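Long-range contacts in alkane monooxygenase (Geobacillus thermodenitrificans, PDB 3B9O), which belongs to the luciferase-like monooxygenase family, adopts a TIM-barrel fold and carries a bound flavin mononucleotide: residues N37-L42 with S90-V95; F105-E110 with D159-Y164; I281-G286 with E391-E396; G307-Y312 with E336-M341. One frame throughout, in Å; residues are numbered along the deposited sequence.

Interaction 1. Residues N37-L42 with S90-V95; sequences NYWTEL and SAMAYV
Met92 lies alongside Trp39, the two side chains pointing the same way, and its sulfur lies beside the root of the indole: SD is 3.9 Å from Trp39 CB. Relative to the six-membered ring the sulfur sits obliquely, 5.4 Å from the centroid and 74° off the ring normal, a Met-aromatic contact at long range. The bend at chi3 (-61°) turns the methyl aside, leaving CG and SD to face the helix 36-48 backbone, with Met92 CG 3.5 Å from Trp39 O. The indole is held from its other end, where NE1 bonds to Tyr33 O, while Tyr38 CD2 lies over the centre of one of its faces. Thr40 fills the middle of the contact. Its methyl CG2 meets Ala91 CB at 3.7 Å. The axes of the two short helical segments approach to 8.5 Å at a shallow crossing of -37°, with the small Ala91 at the interface. Past the last turn of helix 89-94, Val95 points toward helix 36-48, and its CG2 packs 3.6 Å from Thr40 O. These are neighbouring helices on the outside of the TIM barrel, and Leu42 and Met92 both also touch Leu54 of strand 53-57. No hydrogen bond joins the two segments; methyl groups, a thioether and an indole meet one another and backbone carbonyls, so cohesion probably rests on shape and dispersion rather than on directional bonds.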
loop_
_atom_site.group_PDB
_atom_site.type_symbol
_atom_site.label_atom_id
_atom_site.label_comp_id
_atom_site.label_asym_id
_atom_site.label_seq_id
_atom_site.Cartn_x
_atom_site.Cartn_y
_atom_site.Cartn_z
ATOM N N ASN A 37 18.653 -0.729 -11.204
ATOM C CA ASN A 37 19.050 -2.070 -10.812
ATOM C C ASN A 37 18.664 -2.513 -9.406
ATOM O O ASN A 37 18.464 -3.698 -9.202
ATOM C CB ASN A 37 20.547 -2.339 -11.057
ATOM C CG ASN A 37 20.929 -2.251 -12.523
ATOM O OD1 ASN A 37 20.158 -2.594 -13.421
ATOM N ND2 ASN A 37 22.154 -1.792 -12.772
ATOM N N TYR A 38 18.584 -1.587 -8.445
ATOM C CA TYR A 38 18.078 -1.911 -7.095
ATOM C C TYR A 38 16.654 -2.494 -7.218
ATOM O O TYR A 38 16.360 -3.581 -6.688
ATOM C CB TYR A 38 18.085 -0.682 -6.151
ATOM C CG TYR A 38 17.331 -0.969 -4.854
ATOM C CD1 TYR A 38 17.940 -1.690 -3.814
ATOM C CD2 TYR A 38 15.993 -0.605 -4.711
ATOM C CE1 TYR A 38 17.246 -2.014 -2.662
ATOM C CE2 TYR A 38 15.288 -0.921 -3.553
ATOM C CZ TYR A 38 15.921 -1.613 -2.544
ATOM O OH TYR A 38 15.223 -1.915 -1.417
ATOM N N TRP A 39 15.792 -1.775 -7.941
ATOM C CA TRP A 39 14.367 -2.143 -8.090
ATOM C C TRP A 39 14.157 -3.474 -8.801
ATOM O O TRP A 39 13.383 -4.302 -8.329
ATOM C CB TRP A 39 13.610 -0.989 -8.757
ATOM C CG TRP A 39 13.717 0.236 -7.855
ATOM C CD1 TRP A 39 14.567 1.311 -8.004
ATOM C CD2 TRP A 39 13.028 0.423 -6.620
ATOM N NE1 TRP A 39 14.396 2.205 -6.945
ATOM C CE2 TRP A 39 13.447 1.685 -6.090
ATOM C CE3 TRP A 39 12.014 -0.317 -5.945
ATOM C CZ2 TRP A 39 12.928 2.203 -4.887
ATOM C CZ3 TRP A 39 11.497 0.179 -4.757
ATOM C CH2 TRP A 39 11.953 1.433 -4.224
ATOM N N THR A 40 14.867 -3.694 -9.898
ATOM C CA THR A 40 14.741 -4.971 -10.626
ATOM C C THR A 40 15.291 -6.139 -9.776
ATOM O O THR A 40 14.679 -7.208 -9.714
ATOM C CB THR A 40 15.425 -4.940 -12.019
ATOM O OG1 THR A 40 16.824 -4.603 -11.897
ATOM C CG2 THR A 40 14.704 -3.936 -12.930
ATOM N N GLU A 41 16.431 -5.933 -9.126
ATOM C CA GLU A 41 17.002 -6.973 -8.235
ATOM C C GLU A 41 16.026 -7.260 -7.081
ATOM O O GLU A 41 15.783 -8.414 -6.739
ATOM C CB GLU A 41 18.325 -6.492 -7.674
ATOM C CG GLU A 41 19.530 -6.592 -8.669
ATOM C CD GLU A 41 20.700 -5.675 -8.266
ATOM O OE1 GLU A 41 20.791 -5.277 -7.086
ATOM O OE2 GLU A 41 21.514 -5.339 -9.163
ATOM N N LEU A 42 15.486 -6.210 -6.468
ATOM C CA LEU A 42 14.406 -6.395 -5.463
ATOM C C LEU A 42 13.227 -7.271 -5.966
ATOM O O LEU A 42 12.823 -8.259 -5.312
ATOM C CB LEU A 42 13.922 -5.045 -4.912
ATOM C CG LEU A 42 12.806 -5.067 -3.857
ATOM C CD1 LEU A 42 13.179 -5.978 -2.617
ATOM C CD2 LEU A 42 12.381 -3.639 -3.405
ATOM N N SER A 90 7.338 -0.718 -14.792
ATOM C CA SER A 90 7.550 -1.533 -16.000
ATOM C C SER A 90 8.835 -2.396 -15.909
ATOM O O SER A 90 8.807 -3.563 -16.335
ATOM C CB SER A 90 7.474 -0.736 -17.295
ATOM O OG SER A 90 8.498 0.255 -17.392
ATOM N N ALA A 91 9.935 -1.813 -15.426
ATOM C CA ALA A 91 11.215 -2.585 -15.302
ATOM C C ALA A 91 11.046 -3.799 -14.386
ATOM O O ALA A 91 11.545 -4.892 -14.700
ATOM C CB ALA A 91 12.340 -1.739 -14.798
ATOM N N MET A 92 10.363 -3.588 -13.254
ATOM C CA MET A 92 10.157 -4.658 -12.271
ATOM C C MET A 92 9.230 -5.735 -12.821
ATOM O O MET A 92 9.475 -6.913 -12.590
ATOM C CB MET A 92 9.656 -4.113 -10.939
ATOM C CG MET A 92 10.662 -3.253 -10.190
ATOM S SD MET A 92 10.146 -2.799 -8.518
ATOM C CE MET A 92 8.653 -1.888 -8.925
ATOM N N ALA A 93 8.179 -5.318 -13.544
ATOM C CA ALA A 93 7.279 -6.237 -14.205
ATOM C C ALA A 93 8.030 -7.030 -15.272
ATOM O O ALA A 93 7.729 -8.217 -15.490
ATOM C CB ALA A 93 6.080 -5.468 -14.835
ATOM N N TYR A 94 8.995 -6.382 -15.938
ATOM C CA TYR A 94 9.752 -7.046 -17.037
ATOM C C TYR A 94 10.524 -8.256 -16.515
ATOM O O TYR A 94 10.527 -9.291 -17.176
ATOM C CB TYR A 94 10.705 -6.087 -17.798
ATOM C CG TYR A 94 11.606 -6.769 -18.840
ATOM C CD1 TYR A 94 11.073 -7.294 -20.029
ATOM C CD2 TYR A 94 12.974 -6.893 -18.628
ATOM C CE1 TYR A 94 11.906 -7.938 -20.987
ATOM C CE2 TYR A 94 13.818 -7.496 -19.560
ATOM C CZ TYR A 94 13.284 -8.028 -20.741
ATOM O OH TYR A 94 14.120 -8.643 -21.669
ATOM N N VAL A 95 11.109 -8.144 -15.317
ATOM C CA VAL A 95 11.984 -9.223 -14.755
ATOM C C VAL A 95 11.237 -10.225 -13.893
ATOM O O VAL A 95 11.850 -11.078 -13.274
ATOM C CB VAL A 95 13.186 -8.641 -13.950
ATOM C CG1 VAL A 95 14.026 -7.728 -14.849
ATOM C CG2 VAL A 95 12.693 -7.843 -12.691
#

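Interaction 2. Residues F105-E110 with D159-Y164; sequences FSTTYE and DLADEY
Thr107, just past the C-terminal end of barrel strand 100-106 in the TIM-barrel fold, lies over one face of the Tyr164 ring from helix 154-174. Its CA stands 4.0 Å from the centroid of the Tyr164 ring, 24° off the normal, a CH-pi contact, and its methyl CG2 covers the same ring near CG at 3.7 Å. The threonine hydroxyl OG1 lies 3.3 Å from the Ala161 methyl CB and bonds to Val135 O on the adjacent strand. Phe105 meets the same tyrosine at its hydroxyl end: the side chains cross at about a right angle, so that the phenol oxygen comes to the edge of the Phe105 ring, with CE1 3.2 Å from Tyr164 OH. Packing is looser beyond Thr107. There Leu160 CD2 reaches Thr108 CA only at 4.0 Å, and the side chains of Thr108 and Glu110, both partly exposed, start out away from the helix. The loop contains an ST turn, Thr108 N donating to Ser106 OG, and Thr108 OG1 bonds to Thr136 O. Tyr164 leaves its helix extended, its ring trans to the main-chain nitrogen, and reaches the far end of the loop, where OH donates to Glu110 O at 2.7 Å, approaching from 39° above the carbonyl plane with a C=O...donor angle of 139°.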
loop_
_atom_site.group_PDB
_atom_site.type_symbol
_atom_site.label_atom_id
_atom_site.label_comp_id
_atom_site.label_asym_id
_atom_site.label_seq_id
_atom_site.Cartn_x
_atom_site.Cartn_y
_atom_site.Cartn_z
ATOM N N PHE A 105 -1.216 6.170 -4.565
ATOM C CA PHE A 105 -1.447 7.357 -5.388
ATOM C C PHE A 105 -2.681 8.091 -4.834
ATOM O O PHE A 105 -3.727 7.493 -4.594
ATOM C CB PHE A 105 -1.647 6.998 -6.868
ATOM C CG PHE A 105 -2.136 8.166 -7.696
ATOM C CD1 PHE A 105 -3.508 8.346 -7.921
ATOM C CD2 PHE A 105 -1.244 9.119 -8.183
ATOM C CE1 PHE A 105 -3.973 9.438 -8.668
ATOM C CE2 PHE A 105 -1.690 10.206 -8.948
ATOM C CZ PHE A 105 -3.068 10.366 -9.183
ATOM N N SER A 106 -2.515 9.385 -4.597
ATOM C CA SER A 106 -3.528 10.238 -3.971
ATOM C C SER A 106 -4.629 10.712 -4.930
ATOM O O SER A 106 -4.360 11.095 -6.077
ATOM C CB SER A 106 -2.816 11.474 -3.390
ATOM O OG SER A 106 -3.736 12.305 -2.767
ATOM N N THR A 107 -5.861 10.702 -4.428
ATOM C CA THR A 107 -7.040 11.262 -5.105
ATOM C C THR A 107 -7.149 12.820 -5.038
ATOM O O THR A 107 -8.035 13.429 -5.655
ATOM C CB THR A 107 -8.339 10.646 -4.513
ATOM O OG1 THR A 107 -8.351 10.761 -3.085
ATOM C CG2 THR A 107 -8.455 9.150 -4.875
ATOM N N THR A 108 -6.243 13.450 -4.322
ATOM C CA THR A 108 -6.476 14.826 -3.887
ATOM C C THR A 108 -5.997 15.864 -4.912
ATOM O O THR A 108 -6.603 16.939 -5.005
ATOM C CB THR A 108 -5.899 15.056 -2.480
ATOM O OG1 THR A 108 -6.464 14.090 -1.590
ATOM C CG2 THR A 108 -6.218 16.458 -1.950
ATOM N N TYR A 109 -4.951 15.525 -5.693
ATOM C CA TYR A 109 -4.236 16.532 -6.512
ATOM C C TYR A 109 -4.412 16.390 -8.027
ATOM O O TYR A 109 -4.788 17.351 -8.696
ATOM C CB TYR A 109 -2.732 16.622 -6.101
ATOM C CG TYR A 109 -2.570 16.817 -4.610
ATOM C CD1 TYR A 109 -2.993 18.010 -3.995
ATOM C CD2 TYR A 109 -2.063 15.794 -3.803
ATOM C CE1 TYR A 109 -2.900 18.186 -2.616
ATOM C CE2 TYR A 109 -1.957 15.958 -2.410
ATOM C CZ TYR A 109 -2.390 17.155 -1.836
ATOM O OH TYR A 109 -2.290 17.327 -0.478
ATOM N N GLU A 110 -4.195 15.196 -8.566
ATOM C CA GLU A 110 -4.106 15.045 -10.024
ATOM C C GLU A 110 -5.383 14.419 -10.626
ATOM O O GLU A 110 -6.005 13.542 -10.002
ATOM C CB GLU A 110 -2.841 14.249 -10.397
ATOM C CG GLU A 110 -1.501 14.790 -9.789
ATOM C CD GLU A 110 -0.343 13.804 -9.983
ATOM O OE1 GLU A 110 0.345 13.412 -8.982
ATOM O OE2 GLU A 110 -0.152 13.393 -11.154
ATOM N N ASP A 159 -14.806 12.286 0.421
ATOM C CA ASP A 159 -15.897 12.476 -0.526
ATOM C C ASP A 159 -15.366 12.693 -1.955
ATOM O O ASP A 159 -15.931 12.183 -2.919
ATOM C CB ASP A 159 -16.753 13.672 -0.113
ATOM C CG ASP A 159 -17.426 13.478 1.258
ATOM O OD1 ASP A 159 -17.771 12.345 1.627
ATOM O OD2 ASP A 159 -17.617 14.486 1.937
ATOM N N LEU A 160 -14.302 13.483 -2.074
ATOM C CA LEU A 160 -13.619 13.687 -3.344
ATOM C C LEU A 160 -13.082 12.342 -3.889
ATOM O O LEU A 160 -13.270 12.006 -5.075
ATOM C CB LEU A 160 -12.494 14.724 -3.164
ATOM C CG LEU A 160 -11.459 14.827 -4.290
ATOM C CD1 LEU A 160 -12.108 15.221 -5.612
ATOM C CD2 LEU A 160 -10.393 15.822 -3.919
ATOM N N ALA A 161 -12.448 11.567 -3.009
ATOM C CA ALA A 161 -12.017 10.229 -3.360
ATOM C C ALA A 161 -13.165 9.325 -3.865
ATOM O O ALA A 161 -12.974 8.554 -4.822
ATOM C CB ALA A 161 -11.291 9.603 -2.179
ATOM N N ASP A 162 -14.347 9.388 -3.217
ATOM C CA ASP A 162 -15.503 8.661 -3.693
ATOM C C ASP A 162 -15.767 8.940 -5.176
ATOM O O ASP A 162 -15.898 8.009 -5.975
ATOM C CB ASP A 162 -16.762 9.028 -2.886
ATOM C CG ASP A 162 -16.888 8.246 -1.600
ATOM O OD1 ASP A 162 -17.314 8.844 -0.588
ATOM O OD2 ASP A 162 -16.600 7.024 -1.580
ATOM N N GLU A 163 -15.803 10.226 -5.538
ATOM C CA GLU A 163 -16.171 10.613 -6.903
ATOM C C GLU A 163 -14.998 10.306 -7.863
ATOM O O GLU A 163 -15.225 9.960 -9.009
ATOM C CB GLU A 163 -16.502 12.107 -6.985
ATOM C CG GLU A 163 -17.284 12.451 -8.242
ATOM C CD GLU A 163 -17.482 13.927 -8.447
ATOM O OE1 GLU A 163 -17.653 14.693 -7.471
ATOM O OE2 GLU A 163 -17.449 14.329 -9.596
ATOM N N TYR A 164 -13.765 10.442 -7.362
ATOM C CA TYR A 164 -12.562 10.112 -8.119
ATOM C C TYR A 164 -12.647 8.627 -8.573
ATOM O O TYR A 164 -12.439 8.302 -9.752
ATOM C CB TYR A 164 -11.329 10.354 -7.218
ATOM C CG TYR A 164 -10.021 10.464 -7.970
ATOM C CD1 TYR A 164 -9.346 11.691 -8.043
ATOM C CD2 TYR A 164 -9.470 9.345 -8.632
ATOM C CE1 TYR A 164 -8.150 11.840 -8.726
ATOM C CE2 TYR A 164 -8.244 9.481 -9.355
ATOM C CZ TYR A 164 -7.604 10.730 -9.387
ATOM O OH TYR A 164 -6.431 10.860 -10.100
#

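Interaction 3. Residues I281-G286 with E391-E396; sequences ICVIVG and ELVVPE
Val285, at the end of barrel strand 276-285, faces the helix 384-399 that covers this part of the TIM barrel, and every carbon of its side chain finds an apolar partner. CB begins the contact, 4.1 Å from Val393 CG2. Of the two branches, CG2 lies anti to the backbone N (chi1 of 66° for CG1) and comes closest to the helix, 3.8 Å from Val393 CG2, while also nearing Leu392 CB. The other methyl, CG1, is shared: Val393 CG2 lies 4.0 Å from it and Leu392 CD1 4.1 Å. A single valine methyl, Val393 CG2, thus sits against both tips of Val285, and it also reaches back along the strand to Val283 CG1 at 4.3 Å. The strand and helix run nearly perpendicular, at 102°, and the contacts come from a single turn of the helix, consistent with that crossing. That turn is a wider, pi-type one at residues 391-393, just ahead of the kink at Pro395. Val359 and Pro356 of helix 356-370 pack on Val283 and Leu392 beside it. Past the valine, the delta branch of Leu392 rests on bare backbone, CD1 being 3.9 Å from Gly286 CA.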
loop_
_atom_site.group_PDB
_atom_site.type_symbol
_atom_site.label_atom_id
_atom_site.label_comp_id
_atom_site.label_asym_id
_atom_site.label_seq_id
_atom_site.Cartn_x
_atom_site.Cartn_y
_atom_site.Cartn_z
ATOM N N ILE A 281 3.945 -5.731 9.751
ATOM C CA ILE A 281 4.794 -6.500 10.665
ATOM C C ILE A 281 6.251 -6.203 10.331
ATOM O O ILE A 281 6.619 -6.073 9.166
ATOM C CB ILE A 281 4.509 -8.056 10.600
ATOM C CG1 ILE A 281 5.340 -8.807 11.685
ATOM C CG2 ILE A 281 4.740 -8.598 9.222
ATOM C CD1 ILE A 281 4.870 -10.219 11.999
ATOM N N CYS A 282 7.064 -6.048 11.366
ATOM C CA CYS A 282 8.510 -5.983 11.215
ATOM C C CYS A 282 9.079 -7.287 11.768
ATOM O O CYS A 282 8.666 -7.755 12.831
ATOM C CB CYS A 282 9.107 -4.799 11.979
ATOM S SG CYS A 282 8.283 -3.200 11.799
ATOM N N VAL A 283 9.981 -7.912 11.019
ATOM C CA VAL A 283 10.483 -9.221 11.401
ATOM C C VAL A 283 11.997 -9.110 11.528
ATOM O O VAL A 283 12.656 -8.603 10.625
ATOM C CB VAL A 283 10.116 -10.325 10.351
ATOM C CG1 VAL A 283 10.871 -11.595 10.656
ATOM C CG2 VAL A 283 8.550 -10.564 10.316
ATOM N N ILE A 284 12.536 -9.548 12.663
ATOM C CA ILE A 284 13.971 -9.665 12.829
ATOM C C ILE A 284 14.187 -11.120 13.221
ATOM O O ILE A 284 13.793 -11.563 14.334
ATOM C CB ILE A 284 14.533 -8.733 13.928
ATOM C CG1 ILE A 284 14.309 -7.249 13.590
ATOM C CG2 ILE A 284 16.045 -9.045 14.160
ATOM C CD1 ILE A 284 14.450 -6.292 14.832
ATOM N N VAL A 285 14.782 -11.878 12.313
ATOM C CA VAL A 285 14.848 -13.332 12.447
ATOM C C VAL A 285 16.306 -13.851 12.434
ATOM O O VAL A 285 17.198 -13.285 11.755
ATOM C CB VAL A 285 13.928 -14.041 11.395
ATOM C CG1 VAL A 285 14.427 -13.821 9.960
ATOM C CG2 VAL A 285 13.761 -15.558 11.686
ATOM N N GLY A 286 16.546 -14.911 13.209
ATOM C CA GLY A 286 17.837 -15.611 13.197
ATOM C C GLY A 286 17.641 -17.101 13.425
ATOM O O GLY A 286 16.571 -17.555 13.823
ATOM N N GLU A 391 15.025 -16.407 3.423
ATOM C CA GLU A 391 15.864 -17.575 3.721
ATOM C C GLU A 391 15.371 -18.399 4.912
ATOM O O GLU A 391 15.514 -19.596 4.890
ATOM C CB GLU A 391 17.324 -17.175 3.932
ATOM C CG GLU A 391 17.954 -16.509 2.700
ATOM C CD GLU A 391 19.406 -16.093 2.910
ATOM O OE1 GLU A 391 20.059 -15.802 1.892
ATOM O OE2 GLU A 391 19.897 -16.048 4.065
ATOM N N LEU A 392 14.852 -17.735 5.946
ATOM C CA LEU A 392 14.511 -18.388 7.239
ATOM C C LEU A 392 12.999 -18.550 7.530
ATOM O O LEU A 392 12.548 -19.624 7.923
ATOM C CB LEU A 392 15.200 -17.654 8.402
ATOM C CG LEU A 392 16.732 -17.542 8.370
ATOM C CD1 LEU A 392 17.262 -16.723 9.548
ATOM C CD2 LEU A 392 17.356 -18.937 8.342
ATOM N N VAL A 393 12.202 -17.519 7.302
ATOM C CA VAL A 393 10.787 -17.628 7.664
ATOM C C VAL A 393 9.963 -18.342 6.588
ATOM O O VAL A 393 9.034 -19.107 6.908
ATOM C CB VAL A 393 10.149 -16.275 7.999
ATOM C CG1 VAL A 393 8.641 -16.477 8.457
ATOM C CG2 VAL A 393 10.973 -15.579 9.082
ATOM N N VAL A 394 10.243 -18.034 5.322
ATOM C CA VAL A 394 9.438 -18.575 4.216
ATOM C C VAL A 394 9.382 -20.147 4.234
ATOM O O VAL A 394 8.295 -20.712 4.132
ATOM C CB VAL A 394 9.861 -17.987 2.830
ATOM C CG1 VAL A 394 9.435 -18.915 1.663
ATOM C CG2 VAL A 394 9.283 -16.519 2.670
ATOM N N PRO A 395 10.536 -20.838 4.363
ATOM C CA PRO A 395 10.472 -22.327 4.382
ATOM C C PRO A 395 9.672 -22.875 5.591
ATOM O O PRO A 395 8.947 -23.878 5.468
ATOM C CB PRO A 395 11.961 -22.763 4.458
ATOM C CG PRO A 395 12.712 -21.584 3.981
ATOM C CD PRO A 395 11.927 -20.351 4.410
ATOM N N GLU A 396 9.774 -22.181 6.723
ATOM C CA GLU A 396 9.011 -22.524 7.928
ATOM C C GLU A 396 7.493 -22.374 7.696
ATOM O O GLU A 396 6.711 -23.258 8.027
ATOM C CB GLU A 396 9.461 -21.635 9.086
ATOM C CG GLU A 396 8.643 -21.830 10.400
ATOM C CD GLU A 396 8.963 -23.144 11.114
ATOM O OE1 GLU A 396 10.032 -23.760 10.830
ATOM O OE2 GLU A 396 8.130 -23.538 11.962
#

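Interaction 4. Residues G307-Y312 with E336-M341; sequences GHLAHY and EIINNM
The backbone bond from Tyr312 N to His308 O, 2.9 Å long, forms the helical turn on which Met341 rests, and both of the residues it joins touch that methionine. Met341 spans the gap between helices 305-316 and 334-341, whose short segments here keep their axes 10.6 Å apart at an angle of 121°. Along its chain, CG meets His308 CB at 3.9 Å, SD lies 3.8 Å from Leu309 N, and the bend at chi3 (-76°) lowers the methyl CE over one face of Tyr312. That methyl is 3.9 Å from the ring centroid and 28° off the normal, a CH-pi contact, with SD following in an oblique Met-aromatic position. At its outer end Tyr312 crosses Ile337 at about a right angle, with Ile337 CG2 lying 3.8 Å from Tyr312 OH. Ile338 borders the other flank, near Leu309, although the modelled position of the Leu309 branch is doubtful. Beyond the contact the His308 ring stacks on Trp303, whose NE1 also bonds to Met341 O, linking Met341 to helix 305-316 through a third residue. The methionine thus works in two ways: its methyl over the Tyr312 face is consistent with a weak CH-pi attraction across the gap, while its backbone carbonyl finds a polar partner in Trp303.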
loop_
_atom_site.group_PDB
_atom_site.type_symbol
_atom_site.label_atom_id
_atom_site.label_comp_id
_atom_site.label_asym_id
_atom_site.label_seq_id
_atom_site.Cartn_x
_atom_site.Cartn_y
_atom_site.Cartn_z
ATOM N N GLY A 307 14.540 11.740 13.369
ATOM C CA GLY A 307 13.847 11.317 12.160
ATOM C C GLY A 307 12.443 10.831 12.450
ATOM O O GLY A 307 11.485 11.252 11.798
ATOM N N HIS A 308 12.307 9.990 13.480
ATOM C CA HIS A 308 10.953 9.596 13.911
ATOM C C HIS A 308 10.065 10.725 14.369
ATOM O O HIS A 308 8.896 10.731 14.055
ATOM C CB HIS A 308 11.002 8.486 14.941
ATOM C CG HIS A 308 11.641 7.254 14.401
ATOM N ND1 HIS A 308 10.958 6.356 13.621
ATOM C CD2 HIS A 308 12.919 6.814 14.455
ATOM C CE1 HIS A 308 11.770 5.384 13.258
ATOM N NE2 HIS A 308 12.968 5.641 13.750
ATOM N N LEU A 309 10.617 11.704 15.084
ATOM C CA LEU A 309 9.806 12.879 15.436
ATOM C C LEU A 309 9.275 13.601 14.204
ATOM O O LEU A 309 8.116 14.047 14.180
ATOM C CB LEU A 309 10.597 13.840 16.338
ATOM C CG LEU A 309 10.580 13.871 17.873
ATOM C CD1 LEU A 309 9.683 12.890 18.574
ATOM C CD2 LEU A 309 12.006 13.851 18.405
ATOM N N ALA A 310 10.115 13.739 13.182
ATOM C CA ALA A 310 9.701 14.384 11.930
ATOM C C ALA A 310 8.548 13.611 11.281
ATOM O O ALA A 310 7.550 14.214 10.850
ATOM C CB ALA A 310 10.905 14.531 10.947
ATOM N N HIS A 311 8.668 12.282 11.272
ATOM C CA HIS A 311 7.651 11.413 10.652
ATOM C C HIS A 311 6.328 11.523 11.385
ATOM O O HIS A 311 5.277 11.675 10.779
ATOM C CB HIS A 311 8.124 9.957 10.666
ATOM C CG HIS A 311 7.322 9.057 9.787
ATOM N ND1 HIS A 311 7.808 7.863 9.300
ATOM C CD2 HIS A 311 6.073 9.185 9.277
ATOM C CE1 HIS A 311 6.887 7.287 8.548
ATOM N NE2 HIS A 311 5.834 8.078 8.501
ATOM N N TYR A 312 6.411 11.442 12.706
ATOM C CA TYR A 312 5.269 11.586 13.599
ATOM C C TYR A 312 4.562 12.910 13.368
ATOM O O TYR A 312 3.344 12.944 13.311
ATOM C CB TYR A 312 5.732 11.448 15.052
ATOM C CG TYR A 312 4.628 11.544 16.090
ATOM C CD1 TYR A 312 3.974 10.401 16.554
ATOM C CD2 TYR A 312 4.238 12.795 16.611
ATOM C CE1 TYR A 312 2.958 10.494 17.533
ATOM C CE2 TYR A 312 3.234 12.905 17.558
ATOM C CZ TYR A 312 2.602 11.763 18.019
ATOM O OH TYR A 312 1.615 11.912 18.973
ATOM N N GLU A 336 6.231 10.550 27.343
ATOM C CA GLU A 336 6.072 9.116 27.146
ATOM C C GLU A 336 5.893 8.749 25.676
ATOM O O GLU A 336 6.398 7.710 25.238
ATOM C CB GLU A 336 4.926 8.561 27.992
ATOM C CG GLU A 336 5.012 7.033 28.200
ATOM C CD GLU A 336 3.763 6.432 28.860
ATOM O OE1 GLU A 336 3.100 7.130 29.671
ATOM O OE2 GLU A 336 3.455 5.248 28.572
ATOM N N ILE A 337 5.170 9.591 24.930
ATOM C CA ILE A 337 5.082 9.483 23.471
ATOM C C ILE A 337 6.501 9.429 22.876
ATOM O O ILE A 337 6.812 8.554 22.065
ATOM C CB ILE A 337 4.270 10.646 22.857
ATOM C CG1 ILE A 337 2.807 10.557 23.291
ATOM C CG2 ILE A 337 4.364 10.654 21.311
ATOM C CD1 ILE A 337 1.941 11.700 22.807
ATOM N N ILE A 338 7.360 10.340 23.327
ATOM C CA ILE A 338 8.734 10.468 22.832
ATOM C C ILE A 338 9.620 9.289 23.249
ATOM O O ILE A 338 10.413 8.798 22.454
ATOM C CB ILE A 338 9.350 11.846 23.231
ATOM C CG1 ILE A 338 8.491 12.975 22.641
ATOM C CG2 ILE A 338 10.825 11.939 22.815
ATOM C CD1 ILE A 338 8.901 14.361 23.024
ATOM N N ASN A 339 9.464 8.825 24.484
ATOM C CA ASN A 339 10.179 7.638 24.968
ATOM C C ASN A 339 9.811 6.325 24.221
ATOM O O ASN A 339 10.682 5.476 23.976
ATOM C CB ASN A 339 9.971 7.494 26.482
ATOM C CG ASN A 339 10.849 6.421 27.099
ATOM O OD1 ASN A 339 10.344 5.460 27.691
ATOM N ND2 ASN A 339 12.166 6.569 26.959
ATOM N N ASN A 340 8.533 6.171 23.865
ATOM C CA ASN A 340 8.055 5.023 23.084
ATOM C C ASN A 340 8.624 5.047 21.669
ATOM O O ASN A 340 8.802 4.013 21.024
ATOM C CB ASN A 340 6.528 5.040 22.972
ATOM C CG ASN A 340 5.827 4.716 24.282
ATOM O OD1 ASN A 340 6.427 4.186 25.221
ATOM N ND2 ASN A 340 4.539 5.032 24.347
ATOM N N MET A 341 8.881 6.255 21.202
ATOM C CA MET A 341 9.337 6.510 19.848
ATOM C C MET A 341 10.835 6.219 19.632
ATOM O O MET A 341 11.265 5.986 18.497
ATOM C CB MET A 341 9.029 7.963 19.510
ATOM C CG MET A 341 8.772 8.212 18.069
ATOM S SD MET A 341 8.608 9.968 17.832
ATOM C CE MET A 341 6.958 10.270 18.493
#

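How the interactions relate
From the N terminus, interaction 1 closes the first loop, bringing together two outer helices of the barrel on either side, in the chain, of strand 53-57. The chain then runs directly from helix 89-94 into strand 100-106, whose end opens interaction 2; this loop closes on helix 154-174. Interaction 3 closes the widest loop, from strand 276-285 to helix 384-399, late in the chain, and interaction 4 is nested within it, joining two helices that lie between barrel strands 276-285 and 350-354. No loops cross. Interactions 2 and 3 reach the same curled parallel sheet from opposite sides of the chain's centre, their centres about 37 Å apart.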